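Local coordinates for protein putative phosphohistidine phosphatase, SixA (Nakamurella multipartita, PDB 4HBZ) that probably removes phosphate from phosphohistidine in proteins, as a putative SixA-like member of branch 1 of the histidine phosphatase superfamily, at residues D64-S69 with A85-R90; F159-T164 with L178-H183. All coordinates share one frame; numbering follows the deposited sequence. Where two conformers were deposited one is given.

Contact 1: residues D64-S69 with A85-R90; sequences DVVVCS and AQVRYR. With ACY (acetic acid), chain B.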
loop_
_atom_site.group_PDB
_atom_site.type_symbol
_atom_site.label_atom_id
_atom_site.label_comp_id
_atom_site.label_asym_id
_atom_site.label_seq_id
_atom_site.Cartn_x
_atom_site.Cartn_y
_atom_site.Cartn_z
ATOM N N ASP A 64 6.183 4.951 9.578
ATOM C CA ASP A 64 5.655 5.572 10.792
ATOM C C ASP A 64 4.345 4.959 11.254
ATOM O O ASP A 64 4.096 4.829 12.467
ATOM C CB ASP A 64 5.467 7.078 10.643
ATOM C CG ASP A 64 6.763 7.777 10.311
ATOM O OD1 ASP A 64 7.722 7.664 11.144
ATOM O OD2 ASP A 64 6.859 8.382 9.213
ATOM N N VAL A 65 3.495 4.612 10.292
ATOM C CA VAL A 65 2.127 4.148 10.558
ATOM C C VAL A 65 1.760 3.080 9.530
ATOM O O VAL A 65 2.074 3.231 8.347
ATOM C CB VAL A 65 1.130 5.324 10.450
ATOM C CG1 VAL A 65 -0.292 4.874 10.657
ATOM C CG2 VAL A 65 1.501 6.424 11.446
ATOM N N VAL A 66 1.128 2.000 9.987
ATOM C CA VAL A 66 0.636 0.961 9.090
ATOM C C VAL A 66 -0.885 0.960 9.265
ATOM O O VAL A 66 -1.400 1.058 10.404
ATOM C CB VAL A 66 1.161 -0.421 9.480
ATOM C CG1 VAL A 66 0.679 -1.474 8.501
ATOM C CG2 VAL A 66 2.675 -0.399 9.489
ATOM N N VAL A 67 -1.579 0.877 8.127
ATOM C CA VAL A 67 -3.036 0.593 8.094
ATOM C C VAL A 67 -3.147 -0.808 7.480
ATOM O O VAL A 67 -2.666 -1.040 6.341
ATOM C CB VAL A 67 -3.854 1.626 7.310
ATOM C CG1 VAL A 67 -5.329 1.397 7.580
ATOM C CG2 VAL A 67 -3.425 3.073 7.669
ATOM N N CYS A 68 -3.765 -1.751 8.201
ATOM C CA CYS A 68 -3.726 -3.145 7.819
ATOM C C CYS A 68 -5.094 -3.805 7.918
ATOM O O CYS A 68 -5.770 -3.657 8.913
ATOM C CB CYS A 68 -2.741 -3.876 8.735
ATOM S SG CYS A 68 -2.354 -5.595 8.291
ATOM N N SER A 69 -5.487 -4.528 6.880
ATOM C CA SER A 69 -6.665 -5.390 6.960
ATOM C C SER A 69 -6.561 -6.369 8.132
ATOM O O SER A 69 -5.494 -6.876 8.464
ATOM C CB SER A 69 -6.793 -6.179 5.664
ATOM O OG SER A 69 -7.774 -7.165 5.760
ATOM N N ALA A 85 6.051 -0.448 13.783
ATOM C CA ALA A 85 5.489 0.883 13.652
ATOM C C ALA A 85 4.159 0.832 14.375
ATOM O O ALA A 85 3.747 -0.214 14.827
ATOM C CB ALA A 85 5.306 1.256 12.188
ATOM N N GLN A 86 3.491 1.938 14.506
ATOM C CA GLN A 86 2.150 1.867 15.080
ATOM C C GLN A 86 1.230 1.289 13.999
ATOM O O GLN A 86 1.343 1.683 12.845
ATOM C CB GLN A 86 1.673 3.219 15.585
ATOM C CG GLN A 86 1.735 4.386 14.637
ATOM C CD GLN A 86 1.252 5.721 15.289
ATOM O OE1 GLN A 86 0.065 5.895 15.567
ATOM N NE2 GLN A 86 2.183 6.655 15.519
ATOM N N VAL A 87 0.358 0.365 14.379
ATOM C CA VAL A 87 -0.513 -0.326 13.417
ATOM C C VAL A 87 -1.972 -0.032 13.728
ATOM O O VAL A 87 -2.383 -0.080 14.900
ATOM C CB VAL A 87 -0.287 -1.838 13.394
ATOM C CG1 VAL A 87 -1.150 -2.499 12.299
ATOM C CG2 VAL A 87 1.180 -2.185 13.284
ATOM N N ARG A 88 -2.725 0.321 12.691
ATOM C CA ARG A 88 -4.166 0.510 12.749
ATOM C C ARG A 88 -4.794 -0.636 11.973
ATOM O O ARG A 88 -4.762 -0.632 10.737
ATOM C CB ARG A 88 -4.508 1.838 12.130
ATOM C CG ARG A 88 -3.863 3.049 12.860
ATOM C CD ARG A 88 -3.737 4.325 12.028
ATOM N NE ARG A 88 -4.995 5.013 11.873
ATOM C CZ ARG A 88 -5.417 6.059 12.603
ATOM N NH1 ARG A 88 -6.626 6.535 12.343
ATOM N NH2 ARG A 88 -4.706 6.590 13.596
ATOM N N TYR A 89 -5.324 -1.615 12.681
ATOM C CA TYR A 89 -5.990 -2.736 12.045
ATOM C C TYR A 89 -7.436 -2.303 11.733
ATOM O O TYR A 89 -8.138 -1.762 12.602
ATOM C CB TYR A 89 -5.994 -3.984 12.922
ATOM C CG TYR A 89 -4.617 -4.569 13.106
ATOM C CD1 TYR A 89 -3.981 -5.265 12.049
ATOM C CD2 TYR A 89 -3.921 -4.366 14.296
ATOM C CE1 TYR A 89 -2.707 -5.780 12.228
ATOM C CE2 TYR A 89 -2.653 -4.873 14.446
ATOM C CZ TYR A 89 -2.074 -5.590 13.399
ATOM O OH TYR A 89 -0.780 -6.093 13.596
ATOM N N ARG A 90 -7.912 -2.589 10.537
ATOM C CA ARG A 90 -9.214 -2.101 10.076
ATOM C C ARG A 90 -9.969 -3.156 9.307
ATOM O O ARG A 90 -9.497 -3.625 8.271
ATOM C CB ARG A 90 -9.041 -0.859 9.232
ATOM C CG ARG A 90 -8.481 0.359 9.930
ATOM C CD ARG A 90 -9.513 0.943 10.864
ATOM N NE ARG A 90 -9.032 2.182 11.512
ATOM C CZ ARG A 90 -8.371 2.244 12.650
ATOM N NH1 ARG A 90 -7.967 1.150 13.327
ATOM N NH2 ARG A 90 -8.013 3.462 13.116
HETATM C C ACY B . -6.110 2.601 16.070
HETATM O O ACY B . -6.471 1.431 15.745
HETATM O OXT ACY B . -6.622 3.644 15.580
HETATM C CH3 ACY B . -5.026 2.764 17.098
HETATM O O HOH W 1 5.266 4.219 14.770
#
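Val66 and Val87 pair at the middle of two parallel strands, 65-69 and 86-90, which helix 72-81 links into a beta-alpha-beta unit at one edge of the histidine phosphatase sheet. Four backbone bonds ladder them together: Val66 N reaches Gln86 O, Val66 O takes Arg88 N at 2.7 Å, Arg88 O receives Cys68 N, and Cys68 O receives Arg90 N.

The tight side carries Val66, Cys68, Val87 and Tyr89, under helix 72-81, whose Leu78 touches Val66, Val87 and Tyr89. Here Cys68 CB lies 3.8 Å from Tyr89 CD1, and Cys68 SG stands oblique to the Tyr89 ring, 5.1 Å from its centroid. Cys68 CB also meets Val87 CG1 at 4.1 Å, and that methyl in turn rests over one face of the Tyr89 ring, toward its rim.

The face with Val65, Val67, Gln86 and Arg88 is apolar near the backbone but runs out to polar, solvent-side ends. In the conformer given, Val65 turns one methyl to each long neighbour: CG2 to Gln86 CG, and CG1, anti to the backbone N (chi1 177°), to Arg88 CD at 3.7 Å. At the start of the pair a water bridges Asp64 O and Gln86 N, where direct backbone bonding gives out. Toward the solvent edge, an acetate probably from the crystallisation liquor lies over one face of the Arg88 guanidinium and at the edge of that of Arg90. Arg90 NE makes a salt bridge to Glu104, while its two terminal nitrogens grip the acetate almost straight on, NH1 to ACY O at 2.9 Å and NH2 to ACY OXT at 2.8 Å.

Contact 2: residues F159-T164 with L178-H183; sequences FAVLST and LQLVQH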
loop_
_atom_site.group_PDB
_atom_site.type_symbol
_atom_site.label_atom_id
_atom_site.label_comp_id
_atom_site.label_asym_id
_atom_site.label_seq_id
_atom_site.Cartn_x
_atom_site.Cartn_y
_atom_site.Cartn_z
ATOM N N PHE A 159 4.239 -4.510 -3.855
ATOM C CA PHE A 159 3.914 -3.189 -3.329
ATOM C C PHE A 159 4.349 -2.103 -4.275
ATOM O O PHE A 159 5.252 -2.242 -5.066
ATOM C CB PHE A 159 4.512 -2.964 -1.928
ATOM C CG PHE A 159 6.019 -3.016 -1.854
ATOM C CD1 PHE A 159 6.804 -1.898 -2.099
ATOM C CD2 PHE A 159 6.638 -4.238 -1.546
ATOM C CE1 PHE A 159 8.183 -1.973 -2.009
ATOM C CE2 PHE A 159 8.006 -4.308 -1.481
ATOM C CZ PHE A 159 8.763 -3.183 -1.678
ATOM N N ALA A 160 3.609 -1.004 -4.203
ATOM C CA ALA A 160 3.892 0.252 -4.931
ATOM C C ALA A 160 4.289 1.335 -3.963
ATOM O O ALA A 160 3.741 1.411 -2.835
ATOM C CB ALA A 160 2.653 0.707 -5.695
ATOM N N VAL A 161 5.271 2.114 -4.348
ATOM C CA VAL A 161 5.758 3.221 -3.562
ATOM C C VAL A 161 5.398 4.502 -4.305
ATOM O O VAL A 161 5.733 4.664 -5.485
ATOM C CB VAL A 161 7.281 3.180 -3.371
ATOM C CG1 VAL A 161 7.761 4.361 -2.499
ATOM C CG2 VAL A 161 7.737 1.841 -2.798
ATOM N N LEU A 162 4.654 5.376 -3.619
ATOM C CA LEU A 162 4.202 6.622 -4.176
ATOM C C LEU A 162 4.616 7.790 -3.296
ATOM O O LEU A 162 4.903 7.605 -2.134
ATOM C CB LEU A 162 2.681 6.629 -4.348
ATOM C CG LEU A 162 2.092 5.462 -5.137
ATOM C CD1 LEU A 162 1.587 4.373 -4.211
ATOM C CD2 LEU A 162 0.979 5.925 -6.070
ATOM N N SER A 163 4.664 8.982 -3.885
ATOM C CA SER A 163 5.073 10.166 -3.179
ATOM C C SER A 163 4.029 11.247 -3.442
ATOM O O SER A 163 3.573 11.443 -4.583
ATOM C CB SER A 163 6.427 10.619 -3.723
ATOM O OG SER A 163 6.859 11.719 -3.003
ATOM N N THR A 164 3.726 11.999 -2.379
ATOM C CA THR A 164 2.750 13.113 -2.474
ATOM C C THR A 164 3.278 14.310 -1.717
ATOM O O THR A 164 3.858 14.184 -0.624
ATOM C CB THR A 164 1.349 12.717 -2.003
ATOM O OG1 THR A 164 0.410 13.789 -2.284
ATOM C CG2 THR A 164 1.274 12.394 -0.559
ATOM N N LEU A 178 3.788 7.832 -8.786
ATOM C CA LEU A 178 4.327 6.494 -8.606
ATOM C C LEU A 178 5.829 6.531 -8.758
ATOM O O LEU A 178 6.340 6.980 -9.831
ATOM C CB LEU A 178 3.711 5.570 -9.632
ATOM C CG LEU A 178 4.145 4.110 -9.615
ATOM C CD1 LEU A 178 3.792 3.428 -8.286
ATOM C CD2 LEU A 178 3.430 3.383 -10.724
ATOM N N GLN A 179 6.535 6.030 -7.749
ATOM C CA GLN A 179 8.000 5.944 -7.752
ATOM C C GLN A 179 8.495 4.592 -8.266
ATOM O O GLN A 179 9.467 4.539 -9.040
ATOM C CB GLN A 179 8.590 6.247 -6.358
ATOM C CG GLN A 179 8.190 7.603 -5.769
ATOM C CD GLN A 179 8.449 8.730 -6.734
ATOM O OE1 GLN A 179 9.598 8.951 -7.135
ATOM N NE2 GLN A 179 7.396 9.423 -7.156
ATOM N N LEU A 180 7.865 3.537 -7.781
ATOM C CA LEU A 180 8.259 2.186 -8.130
ATOM C C LEU A 180 7.210 1.185 -7.759
ATOM O O LEU A 180 6.412 1.393 -6.839
ATOM C CB LEU A 180 9.599 1.824 -7.530
ATOM C CG LEU A 180 9.757 1.841 -6.070
ATOM C CD1 LEU A 180 9.727 0.384 -5.585
ATOM C CD2 LEU A 180 11.099 2.456 -5.676
ATOM N N VAL A 181 7.255 0.048 -8.464
ATOM C CA VAL A 181 6.480 -1.121 -8.119
ATOM C C VAL A 181 7.499 -2.247 -7.938
ATOM O O VAL A 181 8.287 -2.522 -8.865
ATOM C CB VAL A 181 5.394 -1.466 -9.151
ATOM C CG1 VAL A 181 4.593 -2.701 -8.710
ATOM C CG2 VAL A 181 4.492 -0.270 -9.429
ATOM N N GLN A 182 7.509 -2.842 -6.739
ATOM C CA GLN A 182 8.376 -3.983 -6.402
ATOM C C GLN A 182 7.553 -5.239 -6.382
ATOM O O GLN A 182 6.637 -5.405 -5.584
ATOM C CB GLN A 182 9.027 -3.776 -5.039
ATOM C CG GLN A 182 10.156 -2.765 -5.079
ATOM C CD GLN A 182 11.348 -3.223 -5.882
ATOM O OE1 GLN A 182 11.884 -2.446 -6.680
ATOM N NE2 GLN A 182 11.767 -4.476 -5.712
ATOM N N HIS A 183 7.895 -6.147 -7.279
ATOM C CA HIS A 183 7.198 -7.396 -7.435
ATOM C C HIS A 183 7.795 -8.504 -6.564
ATOM O O HIS A 183 8.955 -8.455 -6.169
ATOM C CB HIS A 183 7.215 -7.791 -8.935
ATOM C CG HIS A 183 6.588 -6.752 -9.806
ATOM N ND1 HIS A 183 5.245 -6.779 -10.122
ATOM C CD2 HIS A 183 7.063 -5.599 -10.304
ATOM C CE1 HIS A 183 4.946 -5.728 -10.840
ATOM N NE2 HIS A 183 6.011 -4.973 -10.947
#
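With CG set between its backbone N and carbonyl carbon (chi1 62°), Phe159 swings its ring toward the neighbouring strand, and Gln182 lays CB over one face of that ring. The result is a CH-pi contact: Gln182 CB stands 3.7 Å from the centroid of the Phe159 ring, while Val161 CG2 meets the ring at its edge. Trp55 of helix 43-59 touches both Phe159 and Gln182. Cut back to an alanine, Phe159 would no longer offer a ring face to Gln182 CB, and a gap is likely to open against Ala52 and Leu56 of helix 43-59.

Next along this face, Val161 and Leu180 run side by side, Val161 CG2 to Leu180 CD1 at 3.7 Å. On the opposite face Leu178 CD1 reaches across to touch both Ala160 CB, at 3.9 Å, and Leu162 CG, at 4.1 Å; Val132 of helix 123-138 touches both leucines.

The backbones are antiparallel. Phe159 and Gln182 exchange two bonds, and Val161 N gives a 2.8 Å bond to Leu180 O. Val161 O then takes two donors, Gln179 N at 2.8 Å and, weakly, Leu180 N at 3.3 Å. Gln179 and Leu180 thus both face Val161 and the register slips by one residue before Leu162 meets Leu178: a classic beta bulge in the antiparallel edge of the mixed phosphatase sheet.

How the contacts relate
Contact 1 and contact 2 join the outermost strands at either end of one six-stranded mixed sheet to their inner neighbours, on opposite sides of the chain's centre. Their centres lie about 18 Å apart, and strands 114-119 and 20-26 run between them. Both are partly buried, with the inner strand the better covered of each pair. The first is a regular parallel pair made by a helical crossover, with arginines and an acetate toward the solvent. The second is antiparallel, interrupted by a bulge, and its side-chain packing is mainly apolar. Different helices cover them: 72-81 on contact 1, and 43-59 and 123-138 on contact 2.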